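PDB 4EWG: beta-ketoacyl synthase from Burkholderia phymatum, which probably catalyses, as a beta-ketoacyl-ACP synthase, the condensation that lengthens acyl chains on acyl carrier protein during fatty acid synthesis. Local coordinates for residues A[33-38]-A[221-226]; A[38-43]-A[196-201]; A[51-56]-A[211-216]; A[55-60]-A[235-240]. All blocks are in the same frame, centred on the assembly; numbering follows the deposited sequence.

From the N terminus, the chain leaves helix 23-32 and runs through the first segments of all four contacts between residues 33 and 60, passing the small antiparallel sheet of strands 38-39 and 53-54. Their partners come much later. Contact 2 closes its loop first, at the start of helix 200-207. Contact 3 follows at 211-216, and its loop crosses that of contact 2. Contact 1 closes at 221-226 and encloses both of these. Contact 4 shares Ala55 and Pro56 with contact 3, crosses contacts 1 and 2, and closes last at 235-240, where strand 238-246 enters the central sheet. Together they fasten the small sheet to the chain from the end of strand 189-196 to the start of strand 238-246.

Contact 1 (A[33-38]-A[221-226]); sequences GRNAVR and LTPRPF
Val37 and Asn35 both face the peptide that joins Thr222 to Pro223. Val37 CG2 lies 3.3 Å from Thr222 O and 3.9 Å from Pro223 CD. It can touch both because this peptide is cis, which puts the carbonyl oxygen and the proline CD on the same edge of the bond. A branched, apolar valine suits the place: with CG1 anti to the backbone N (chi1 176°), CG2 is the methyl that approaches the proline ring. Asn35 ND2 comes closer still to Thr222 O, 3.0 Å, but at too poor an angle for a hydrogen bond. Its amide hydrogens are spent on other partners. One goes to a water 2.8 Å from ND2, which in turn donates to Pro223 O at 2.8 Å, and the other partner is the carbonyl of Pro219. The contact thus joins the loop between helix 23-32 and strand 38-39 to the loop before strand 238-246. The chain leaves that helix at Gly33, whose positive phi suits glycine. An Asx turn then spans Asn35 to Val37 and holds the amide: its other branch, Asn35 OD1, accepts from Val37 N (3.0 Å), the N-H coming from well above the carbonyl plane. Further out, Arg38 curls back so that NH1 donates to Val37 O (2.8 Å), the oxygen lying in the guanidinium plane, with a weak bond to Asn35 O. On the partner loop, Arg224 NH2 holds Leu221 O at 2.8 Å, while its NE forms a salt bridge with Asp227. Thr222 OG1 is hydrogen-bonded to Ser213 OG.

Contact 2 (A[38-43]-A[196-201]); sequences RRMPDW and EELSGP
Leu198 stretches its CG away from its own backbone N (chi1 -178°) and toward Met40 and Trp43, while Met40, bent at chi2 and again at chi3, folds its terminal methyl round to meet it. The two apolar tips touch at Met40 CE and Leu198 CD2, 3.8 Å apart. The other methyl of the leucine, CD1, lies near the indole plane at the ring edge, 4.0 Å from Trp43 CZ2, and the two side chains cross at about a right angle. A branched leucine therefore serves both neighbours at once, and a flexible methionine can bend its methyl onto the leucine. The indole is flanked on its faces as well: Gly200 CA stands 4.2 Å above one, and Met40 CB 3.5 Å above the opposite one, both offset toward the rim. Glycine suits this place because a CB would be crowded by the ring of the following Pro201. A bond from Trp43 N to Met40 O (3.1 Å) keeps the two residues in one 3-10 turn. Ser199 is the N-cap of helix 200-207, its OG bonded to Ala202 N. Strand 53-54 completes the cluster, since Ala54 is touched by Met40, Trp43 and Leu198, and in the first turn of the helix Pro201 packs on Phe122 of the second subunit.

Contact 3 (A[51-56]-A[211-216]); sequences TRLAAP and ATSTRN. With IMD (imidazole), chain C.
Thr51 and Asn216 grip the opposite segment with one short hydrogen bond each, and these make the tight part of the contact. Thr51 OG1, turned to the side away from the backbone N (chi1 -167°), donates to Ser213 O at 2.7 Å, nearly along the C=O axis. The same hydroxyl accepts from Leu53 N at 3.1 Å, so a threonine can bend its own chain and bind the other. Arg52 N donates to Asn216 OD1 (2.8 Å, N-H...O 166°), arriving from above the amide plane, while Asn216 ND2 bonds to His50 O; an asparagine, with a donor and an acceptor on one flat group, suits a place between two backbone groups. Next to these bonds Leu53 CD1 fits against Arg215 O, 3.6 Å away, and against Ser213 OG, whose hydroxyl is held by Asp231. Thr212 is buried too, its hydroxyl held by Asp207; OG1 also takes a hydrogen bond from N3 of an imidazole (2.7 Å), probably a molecule of the crystallisation liquor whose exact placement is doubtful. The outer side is looser. Exposed Thr214 has its CG2 beside the imidazole, and Arg52 lays only its first carbons on the amide, CB 3.6 Å from Asn216 CG, then turns away, its NH1 bonding to Thr51 O (2.9 Å) and Leu49 O. In this ketosynthase's N-terminal half, the start of strand 53-54, with the ST turn leading into it, docks on an irregular loop that holds an inverse gamma turn centred on Arg215.

Contact 4 (A[55-60]-A[235-240]); sequences APLPGF and VGEGAA
Glu237 reaches across to Leu57, and its side chain can be followed outward. CB packs beside the carbonyl of Glu196. The first torsion (chi1 65°) sets CG between the backbone N and carbonyl carbon, from where the chain runs extended. CG meets Leu57 CG at 3.9 Å, so apolar carbons cover the stem of the acid. At the tip, OE2 accepts from Leu57 N (3.0 Å) on its anti side, and Pro56 CA lies 3.5 Å from the same oxygen. OE1 turns to Tyr80 OH and Leu198 N. Three hydrogen bonds thus hold a buried carboxylate, which would probably favour its charged form. Proline at 56 has no N-H to offer, and the bonding resumes on its other side, where Ala55 N donates to Val235 O (3.0 Å). A water takes up Ala55 O at 2.7 Å and links it weakly to Glu237 N. Gly238, at a positive phi that favours glycine, runs past Leu57, its CA 4.4 Å from Leu57 CD2. This is the entrance to strand 238-246, the antiparallel member lying between strands 189-196 and 8-16, a strand order characteristic of the first half of the thiolase fold.

Contact 1 (A[33-38]-A[221-226])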
loop_
_atom_site.group_PDB
_atom_site.type_symbol
_atom_site.label_atom_id
_atom_site.label_comp_id
_atom_site.label_asym_id
_atom_site.label_seq_id
_atom_site.Cartn_x
_atom_site.Cartn_y
_atom_site.Cartn_z
ATOM N N GLY A 33 -16.833 1.008 -31.403
ATOM C CA GLY A 33 -15.449 0.845 -31.916
ATOM C C GLY A 33 -14.537 2.070 -32.034
ATOM O O GLY A 33 -13.550 2.019 -32.751
ATOM N N ARG A 34 -14.856 3.172 -31.353
ATOM C CA ARG A 34 -13.945 4.312 -31.289
ATOM C C ARG A 34 -13.307 4.309 -29.937
ATOM O O ARG A 34 -13.958 4.028 -28.950
ATOM C CB ARG A 34 -14.679 5.623 -31.494
ATOM N N ASN A 35 -12.019 4.615 -29.871
ATOM C CA ASN A 35 -11.371 4.727 -28.598
ATOM C C ASN A 35 -11.666 6.074 -27.949
ATOM O O ASN A 35 -12.306 6.942 -28.542
ATOM C CB ASN A 35 -9.856 4.436 -28.706
ATOM C CG ASN A 35 -9.088 5.523 -29.404
ATOM O OD1 ASN A 35 -9.528 6.672 -29.480
ATOM N ND2 ASN A 35 -7.903 5.168 -29.896
ATOM N N ALA A 36 -11.223 6.227 -26.704
ATOM C CA ALA A 36 -11.438 7.465 -25.956
ATOM C C ALA A 36 -10.162 8.306 -25.904
ATOM O O ALA A 36 -10.003 9.122 -25.016
ATOM C CB ALA A 36 -11.909 7.155 -24.547
ATOM N N VAL A 37 -9.278 8.122 -26.881
ATOM C CA VAL A 37 -8.008 8.859 -26.920
ATOM C C VAL A 37 -8.192 10.251 -27.566
ATOM O O VAL A 37 -8.948 10.404 -28.526
ATOM C CB VAL A 37 -6.949 8.072 -27.678
ATOM C CG1 VAL A 37 -5.669 8.870 -27.798
ATOM C CG2 VAL A 37 -6.668 6.770 -26.964
ATOM N N ARG A 38 -7.542 11.265 -26.999
ATOM C CA ARG A 38 -7.625 12.620 -27.533
ATOM C C ARG A 38 -6.252 13.293 -27.519
ATOM O O ARG A 38 -5.367 12.880 -26.773
ATOM C CB ARG A 38 -8.582 13.460 -26.680
ATOM C CG ARG A 38 -9.973 12.867 -26.527
ATOM C CD ARG A 38 -10.771 12.963 -27.835
ATOM N NE ARG A 38 -12.138 12.456 -27.693
ATOM C CZ ARG A 38 -12.538 11.189 -27.825
ATOM N NH1 ARG A 38 -11.693 10.212 -28.094
ATOM N NH2 ARG A 38 -13.821 10.890 -27.665
ATOM N N LEU A 221 -6.141 6.188 -33.726
ATOM C CA LEU A 221 -5.399 5.030 -34.273
ATOM C C LEU A 221 -4.400 4.405 -33.270
ATOM O O LEU A 221 -3.643 3.483 -33.619
ATOM C CB LEU A 221 -4.687 5.430 -35.596
ATOM C CG LEU A 221 -5.612 5.772 -36.794
ATOM C CD1 LEU A 221 -4.882 6.005 -38.118
ATOM C CD2 LEU A 221 -6.643 4.673 -36.969
ATOM N N THR A 222 -4.415 4.890 -32.026
ATOM C CA THR A 222 -3.424 4.477 -31.027
ATOM C C THR A 222 -4.111 4.548 -29.647
ATOM O O THR A 222 -4.952 5.436 -29.425
ATOM C CB THR A 222 -2.159 5.390 -31.111
ATOM O OG1 THR A 222 -1.134 4.900 -30.261
ATOM C CG2 THR A 222 -2.493 6.887 -30.734
ATOM N N PRO A 223 -3.764 3.633 -28.731
ATOM C CA PRO A 223 -2.723 2.595 -28.767
ATOM C C PRO A 223 -3.205 1.360 -29.506
ATOM O O PRO A 223 -4.364 1.291 -29.878
ATOM C CB PRO A 223 -2.503 2.289 -27.298
ATOM C CG PRO A 223 -3.873 2.511 -26.676
ATOM C CD PRO A 223 -4.496 3.625 -27.452
ATOM N N ARG A 224 -2.301 0.403 -29.710
ATOM C CA ARG A 224 -2.544 -0.726 -30.591
ATOM C C ARG A 224 -1.987 -2.026 -29.995
ATOM O O ARG A 224 -1.027 -2.590 -30.512
ATOM C CB ARG A 224 -1.881 -0.481 -31.968
ATOM C CG ARG A 224 -2.099 0.889 -32.582
ATOM C CD ARG A 224 -1.399 1.015 -33.948
ATOM N NE ARG A 224 -1.931 0.100 -34.948
ATOM C CZ ARG A 224 -3.012 0.327 -35.684
ATOM N NH1 ARG A 224 -3.404 -0.583 -36.566
ATOM N NH2 ARG A 224 -3.706 1.449 -35.565
ATOM N N PRO A 225 -2.603 -2.519 -28.926
ATOM C CA PRO A 225 -2.053 -3.695 -28.280
ATOM C C PRO A 225 -1.819 -4.867 -29.234
ATOM O O PRO A 225 -2.693 -5.195 -30.035
ATOM C CB PRO A 225 -3.114 -4.058 -27.230
ATOM C CG PRO A 225 -3.800 -2.791 -26.960
ATOM C CD PRO A 225 -3.832 -2.063 -28.274
ATOM N N PHE A 226 -0.628 -5.461 -29.143
ATOM C CA PHE A 226 -0.221 -6.646 -29.943
ATOM C C PHE A 226 -0.099 -6.392 -31.452
ATOM O O PHE A 226 0.139 -7.303 -32.212
ATOM C CB PHE A 226 -1.131 -7.843 -29.661
ATOM C CG PHE A 226 -1.300 -8.123 -28.204
ATOM C CD1 PHE A 226 -0.248 -8.625 -27.464
ATOM C CD2 PHE A 226 -2.494 -7.827 -27.557
ATOM C CE1 PHE A 226 -0.382 -8.861 -26.120
ATOM C CE2 PHE A 226 -2.653 -8.066 -26.209
ATOM C CZ PHE A 226 -1.588 -8.581 -25.481
HETATM O O HOH W 1 -6.835 2.621 -29.705
#

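Contact 2 (A[38-43]-A[196-201])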
loop_
_atom_site.group_PDB
_atom_site.type_symbol
_atom_site.label_atom_id
_atom_site.label_comp_id
_atom_site.label_asym_id
_atom_site.label_seq_id
_atom_site.Cartn_x
_atom_site.Cartn_y
_atom_site.Cartn_z
ATOM N N ARG A 38 -7.542 11.265 -26.999
ATOM C CA ARG A 38 -7.625 12.620 -27.533
ATOM C C ARG A 38 -6.252 13.293 -27.519
ATOM O O ARG A 38 -5.367 12.880 -26.773
ATOM C CB ARG A 38 -8.582 13.460 -26.680
ATOM C CG ARG A 38 -9.973 12.867 -26.527
ATOM C CD ARG A 38 -10.771 12.963 -27.835
ATOM N NE ARG A 38 -12.138 12.456 -27.693
ATOM C CZ ARG A 38 -12.538 11.189 -27.825
ATOM N NH1 ARG A 38 -11.693 10.212 -28.094
ATOM N NH2 ARG A 38 -13.821 10.890 -27.665
ATOM N N ARG A 39 -6.091 14.319 -28.363
ATOM C CA ARG A 39 -4.914 15.158 -28.324
ATOM C C ARG A 39 -5.021 15.988 -27.033
ATOM O O ARG A 39 -6.130 16.320 -26.569
ATOM C CB ARG A 39 -4.781 16.023 -29.600
ATOM N N MET A 40 -3.879 16.269 -26.415
ATOM C CA MET A 40 -3.837 17.038 -25.158
ATOM C C MET A 40 -3.004 18.297 -25.335
ATOM O O MET A 40 -1.842 18.350 -24.894
ATOM C CB MET A 40 -3.227 16.184 -24.043
ATOM C CG MET A 40 -3.994 14.899 -23.749
ATOM S SD MET A 40 -5.639 15.216 -23.026
ATOM C CE MET A 40 -5.187 16.024 -21.493
ATOM N N PRO A 41 -3.578 19.328 -25.967
ATOM C CA PRO A 41 -2.786 20.558 -26.212
ATOM C C PRO A 41 -2.248 21.222 -24.942
ATOM O O PRO A 41 -1.226 21.874 -24.989
ATOM C CB PRO A 41 -3.779 21.497 -26.934
ATOM C CG PRO A 41 -5.136 20.891 -26.713
ATOM C CD PRO A 41 -4.911 19.401 -26.577
ATOM N N ASP A 42 -2.941 21.060 -23.818
ATOM C CA ASP A 42 -2.494 21.632 -22.539
ATOM C C ASP A 42 -1.101 21.197 -22.114
ATOM O O ASP A 42 -0.438 21.920 -21.396
ATOM C CB ASP A 42 -3.460 21.272 -21.414
ATOM C CG ASP A 42 -4.720 22.074 -21.464
ATOM O OD1 ASP A 42 -4.672 23.262 -21.910
ATOM O OD2 ASP A 42 -5.761 21.514 -21.044
ATOM N N TRP A 43 -0.673 20.023 -22.563
ATOM C CA TRP A 43 0.635 19.507 -22.221
ATOM C C TRP A 43 1.784 20.201 -22.862
ATOM O O TRP A 43 2.924 19.903 -22.534
ATOM C CB TRP A 43 0.688 18.037 -22.500
ATOM C CG TRP A 43 -0.195 17.281 -21.556
ATOM C CD1 TRP A 43 -0.827 17.751 -20.394
ATOM C CD2 TRP A 43 -0.555 15.899 -21.646
ATOM N NE1 TRP A 43 -1.532 16.758 -19.795
ATOM C CE2 TRP A 43 -1.416 15.620 -20.497
ATOM C CE3 TRP A 43 -0.260 14.897 -22.523
ATOM C CZ2 TRP A 43 -1.946 14.390 -20.270
ATOM C CZ3 TRP A 43 -0.795 13.648 -22.291
ATOM C CH2 TRP A 43 -1.630 13.399 -21.185
ATOM N N GLU A 196 -7.043 6.508 -10.527
ATOM C CA GLU A 196 -5.988 7.410 -10.924
ATOM C C GLU A 196 -6.572 8.694 -11.517
ATOM O O GLU A 196 -7.616 8.660 -12.205
ATOM C CB GLU A 196 -5.071 6.774 -11.961
ATOM C CG GLU A 196 -3.654 7.332 -11.887
ATOM C CD GLU A 196 -2.867 6.696 -10.742
ATOM O OE1 GLU A 196 -2.460 7.420 -9.788
ATOM O OE2 GLU A 196 -2.665 5.460 -10.807
ATOM N N GLU A 197 -5.889 9.821 -11.265
ATOM C CA GLU A 197 -6.250 11.073 -11.902
ATOM C C GLU A 197 -5.209 11.383 -12.964
ATOM O O GLU A 197 -4.062 11.109 -12.780
ATOM C CB GLU A 197 -6.398 12.197 -10.872
ATOM C CG GLU A 197 -5.114 12.806 -10.332
ATOM C CD GLU A 197 -5.372 13.726 -9.117
ATOM O OE1 GLU A 197 -5.941 13.271 -8.100
ATOM O OE2 GLU A 197 -4.972 14.883 -9.154
ATOM N N LEU A 198 -5.645 11.888 -14.097
ATOM C CA LEU A 198 -4.747 12.189 -15.206
ATOM C C LEU A 198 -3.954 13.426 -14.836
ATOM O O LEU A 198 -4.517 14.421 -14.383
ATOM C CB LEU A 198 -5.534 12.442 -16.507
ATOM C CG LEU A 198 -4.721 12.729 -17.794
ATOM C CD1 LEU A 198 -3.819 11.523 -18.186
ATOM C CD2 LEU A 198 -5.638 13.170 -18.967
ATOM N N SER A 199 -2.649 13.362 -15.031
ATOM C CA SER A 199 -1.813 14.546 -14.896
ATOM C C SER A 199 -0.573 14.433 -15.782
ATOM O O SER A 199 -0.221 13.349 -16.248
ATOM C CB SER A 199 -1.365 14.728 -13.453
ATOM O OG SER A 199 -0.405 13.740 -13.117
ATOM N N GLY A 200 0.093 15.565 -15.986
ATOM C CA GLY A 200 1.321 15.589 -16.755
ATOM C C GLY A 200 2.375 14.663 -16.153
ATOM O O GLY A 200 2.940 13.838 -16.849
ATOM N N PRO A 201 2.619 14.797 -14.857
ATOM C CA PRO A 201 3.548 13.912 -14.182
ATOM C C PRO A 201 3.214 12.443 -14.330
ATOM O O PRO A 201 4.121 11.635 -14.493
ATOM C CB PRO A 201 3.445 14.338 -12.717
ATOM C CG PRO A 201 3.074 15.766 -12.799
ATOM C CD PRO A 201 2.151 15.876 -13.975
#

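Contact 3 (A[51-56]-A[211-216])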
loop_
_atom_site.group_PDB
_atom_site.type_symbol
_atom_site.label_atom_id
_atom_site.label_comp_id
_atom_site.label_asym_id
_atom_site.label_seq_id
_atom_site.Cartn_x
_atom_site.Cartn_y
_atom_site.Cartn_z
ATOM N N THR A 51 4.846 12.811 -25.908
ATOM C CA THR A 51 3.455 12.512 -26.259
ATOM C C THR A 51 2.551 13.719 -26.051
ATOM O O THR A 51 2.768 14.505 -25.161
ATOM C CB THR A 51 2.883 11.302 -25.502
ATOM O OG1 THR A 51 1.655 10.898 -26.120
ATOM C CG2 THR A 51 2.627 11.611 -24.063
ATOM N N ARG A 52 1.531 13.822 -26.898
ATOM C CA ARG A 52 0.405 14.718 -26.686
ATOM C C ARG A 52 -0.923 13.936 -26.672
ATOM O O ARG A 52 -1.966 14.465 -27.061
ATOM C CB ARG A 52 0.388 15.796 -27.783
ATOM C CG ARG A 52 1.556 16.770 -27.700
ATOM C CD ARG A 52 1.419 17.642 -26.469
ATOM N NE ARG A 52 2.519 18.584 -26.328
ATOM C CZ ARG A 52 3.666 18.333 -25.710
ATOM N NH1 ARG A 52 3.899 17.154 -25.168
ATOM N NH2 ARG A 52 4.590 19.274 -25.647
ATOM N N LEU A 53 -0.880 12.682 -26.228
ATOM C CA LEU A 53 -2.090 11.831 -26.207
ATOM C C LEU A 53 -2.490 11.425 -24.789
ATOM O O LEU A 53 -1.626 11.184 -23.952
ATOM C CB LEU A 53 -1.845 10.558 -27.019
ATOM C CG LEU A 53 -1.373 10.751 -28.461
ATOM C CD1 LEU A 53 -0.902 9.428 -29.059
ATOM C CD2 LEU A 53 -2.514 11.352 -29.250
ATOM N N ALA A 54 -3.801 11.344 -24.544
ATOM C CA ALA A 54 -4.348 10.803 -23.296
ATOM C C ALA A 54 -5.755 10.333 -23.568
ATOM O O ALA A 54 -6.330 10.675 -24.617
ATOM C CB ALA A 54 -4.377 11.857 -22.198
ATOM N N ALA A 55 -6.313 9.571 -22.616
ATOM C CA ALA A 55 -7.731 9.160 -22.627
ATOM C C ALA A 55 -8.438 9.698 -21.369
ATOM O O ALA A 55 -8.709 8.935 -20.417
ATOM C CB ALA A 55 -7.837 7.636 -22.671
ATOM N N PRO A 56 -8.708 11.007 -21.332
ATOM C CA PRO A 56 -9.304 11.602 -20.123
ATOM C C PRO A 56 -10.762 11.226 -19.911
ATOM O O PRO A 56 -11.410 10.739 -20.833
ATOM C CB PRO A 56 -9.210 13.110 -20.406
ATOM C CG PRO A 56 -9.280 13.194 -21.900
ATOM C CD PRO A 56 -8.434 12.031 -22.352
ATOM N N ALA A 211 7.929 4.894 -23.395
ATOM C CA ALA A 211 6.904 3.844 -23.474
ATOM C C ALA A 211 5.593 4.407 -23.983
ATOM O O ALA A 211 4.670 3.642 -24.314
ATOM C CB ALA A 211 6.697 3.203 -22.104
ATOM N N THR A 212 5.514 5.734 -24.096
ATOM C CA THR A 212 4.300 6.367 -24.583
ATOM C C THR A 212 4.264 6.411 -26.118
ATOM O O THR A 212 5.273 6.663 -26.761
ATOM C CB THR A 212 4.186 7.809 -24.082
ATOM O OG1 THR A 212 5.423 8.484 -24.301
ATOM C CG2 THR A 212 3.839 7.857 -22.622
ATOM N N SER A 213 3.087 6.205 -26.688
ATOM C CA SER A 213 2.832 6.497 -28.101
ATOM C C SER A 213 2.995 7.994 -28.391
ATOM O O SER A 213 2.553 8.830 -27.587
ATOM C CB SER A 213 1.411 6.091 -28.465
ATOM O OG SER A 213 1.110 6.417 -29.820
ATOM N N THR A 214 3.602 8.322 -29.536
ATOM C CA THR A 214 3.797 9.681 -29.945
ATOM C C THR A 214 3.104 9.977 -31.294
ATOM O O THR A 214 3.456 10.942 -31.977
ATOM C CB THR A 214 5.289 10.005 -30.062
ATOM O OG1 THR A 214 5.861 9.099 -30.964
ATOM C CG2 THR A 214 6.009 9.878 -28.712
ATOM N N ARG A 215 2.105 9.186 -31.664
ATOM C CA ARG A 215 1.330 9.495 -32.856
ATOM C C ARG A 215 0.362 10.617 -32.548
ATOM O O ARG A 215 -0.840 10.422 -32.486
ATOM C CB ARG A 215 0.634 8.254 -33.379
ATOM C CG ARG A 215 1.634 7.337 -34.045
ATOM C CD ARG A 215 1.014 6.020 -34.449
ATOM N NE ARG A 215 0.152 6.159 -35.635
ATOM C CZ ARG A 215 -0.416 5.140 -36.280
ATOM N NH1 ARG A 215 -0.237 3.891 -35.861
ATOM N NH2 ARG A 215 -1.167 5.372 -37.346
ATOM N N ASN A 216 0.911 11.815 -32.375
ATOM C CA ASN A 216 0.178 12.917 -31.760
ATOM C C ASN A 216 -0.962 13.457 -32.623
ATOM O O ASN A 216 -1.910 14.076 -32.117
ATOM C CB ASN A 216 1.157 14.006 -31.308
ATOM C CG ASN A 216 2.037 13.549 -30.134
ATOM O OD1 ASN A 216 1.707 12.593 -29.425
ATOM N ND2 ASN A 216 3.104 14.252 -29.891
HETATM N N1 IMD C . 8.906 7.989 -27.511
HETATM C C2 IMD C . 7.900 7.545 -26.704
HETATM N N3 IMD C . 7.804 8.369 -25.642
HETATM C C4 IMD C . 8.757 9.353 -25.776
HETATM C C5 IMD C . 9.448 9.117 -26.968
#

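Contact 4 (A[55-60]-A[235-240])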
loop_
_atom_site.group_PDB
_atom_site.type_symbol
_atom_site.label_atom_id
_atom_site.label_comp_id
_atom_site.label_asym_id
_atom_site.label_seq_id
_atom_site.Cartn_x
_atom_site.Cartn_y
_atom_site.Cartn_z
ATOM N N ALA A 55 -6.313 9.571 -22.616
ATOM C CA ALA A 55 -7.731 9.160 -22.627
ATOM C C ALA A 55 -8.438 9.698 -21.369
ATOM O O ALA A 55 -8.709 8.935 -20.417
ATOM C CB ALA A 55 -7.837 7.636 -22.671
ATOM N N PRO A 56 -8.708 11.007 -21.332
ATOM C CA PRO A 56 -9.304 11.602 -20.123
ATOM C C PRO A 56 -10.762 11.226 -19.911
ATOM O O PRO A 56 -11.410 10.739 -20.833
ATOM C CB PRO A 56 -9.210 13.110 -20.406
ATOM C CG PRO A 56 -9.280 13.194 -21.900
ATOM C CD PRO A 56 -8.434 12.031 -22.352
ATOM N N LEU A 57 -11.263 11.425 -18.695
ATOM C CA LEU A 57 -12.684 11.406 -18.478
ATOM C C LEU A 57 -13.256 12.585 -19.258
ATOM O O LEU A 57 -12.670 13.643 -19.277
ATOM C CB LEU A 57 -13.028 11.547 -16.994
ATOM C CG LEU A 57 -12.633 10.417 -16.072
ATOM C CD1 LEU A 57 -13.193 10.745 -14.690
ATOM C CD2 LEU A 57 -13.200 9.111 -16.611
ATOM N N PRO A 58 -14.369 12.391 -19.961
ATOM C CA PRO A 58 -14.920 13.563 -20.680
ATOM C C PRO A 58 -15.379 14.667 -19.747
ATOM O O PRO A 58 -15.462 15.809 -20.154
ATOM C CB PRO A 58 -16.101 12.979 -21.471
ATOM C CG PRO A 58 -16.476 11.728 -20.747
ATOM C CD PRO A 58 -15.191 11.190 -20.133
ATOM N N GLY A 59 -15.678 14.319 -18.511
ATOM C CA GLY A 59 -15.966 15.304 -17.459
ATOM C C GLY A 59 -16.161 14.550 -16.154
ATOM O O GLY A 59 -16.112 13.308 -16.108
ATOM N N PHE A 60 -16.331 15.296 -15.090
ATOM C CA PHE A 60 -16.638 14.734 -13.814
ATOM C C PHE A 60 -17.027 15.908 -12.950
ATOM O O PHE A 60 -16.332 16.904 -12.928
ATOM C CB PHE A 60 -15.407 14.023 -13.218
ATOM C CG PHE A 60 -15.604 13.551 -11.810
ATOM C CD1 PHE A 60 -15.316 14.387 -10.733
ATOM C CD2 PHE A 60 -16.081 12.274 -11.556
ATOM C CE1 PHE A 60 -15.534 13.969 -9.440
ATOM C CE2 PHE A 60 -16.264 11.840 -10.266
ATOM C CZ PHE A 60 -15.997 12.679 -9.201
ATOM N N VAL A 235 -1.913 6.932 -21.702
ATOM C CA VAL A 235 -2.347 7.050 -20.318
ATOM C C VAL A 235 -3.787 7.543 -20.208
ATOM O O VAL A 235 -4.180 8.499 -20.864
ATOM C CB VAL A 235 -1.413 8.008 -19.582
ATOM C CG1 VAL A 235 -1.974 8.409 -18.253
ATOM C CG2 VAL A 235 -0.056 7.309 -19.432
ATOM N N GLY A 236 -4.560 6.857 -19.383
ATOM C CA GLY A 236 -5.933 7.228 -19.078
ATOM C C GLY A 236 -6.137 7.478 -17.596
ATOM O O GLY A 236 -5.171 7.726 -16.849
ATOM N N GLU A 237 -7.399 7.442 -17.170
ATOM C CA GLU A 237 -7.749 7.736 -15.783
ATOM C C GLU A 237 -9.101 7.169 -15.393
ATOM O O GLU A 237 -9.835 6.625 -16.248
ATOM C CB GLU A 237 -7.718 9.249 -15.546
ATOM C CG GLU A 237 -8.757 10.054 -16.322
ATOM C CD GLU A 237 -8.824 11.507 -15.915
ATOM O OE1 GLU A 237 -8.517 11.804 -14.791
ATOM O OE2 GLU A 237 -9.198 12.388 -16.721
ATOM N N GLY A 238 -9.457 7.343 -14.121
ATOM C CA GLY A 238 -10.781 6.946 -13.602
ATOM C C GLY A 238 -10.679 6.117 -12.324
ATOM O O GLY A 238 -9.681 6.192 -11.588
ATOM N N ALA A 239 -11.713 5.307 -12.080
ATOM C CA ALA A 239 -11.729 4.397 -10.950
ATOM C C ALA A 239 -12.749 3.329 -11.162
ATOM O O ALA A 239 -13.699 3.491 -11.938
ATOM C CB ALA A 239 -12.048 5.154 -9.657
ATOM N N ALA A 240 -12.593 2.248 -10.410
ATOM C CA ALA A 240 -13.546 1.136 -10.450
ATOM C C ALA A 240 -13.493 0.439 -9.077
ATOM O O ALA A 240 -12.414 0.313 -8.471
ATOM C CB ALA A 240 -13.226 0.155 -11.595
HETATM O O HOH W 2 -9.220 6.374 -19.707
#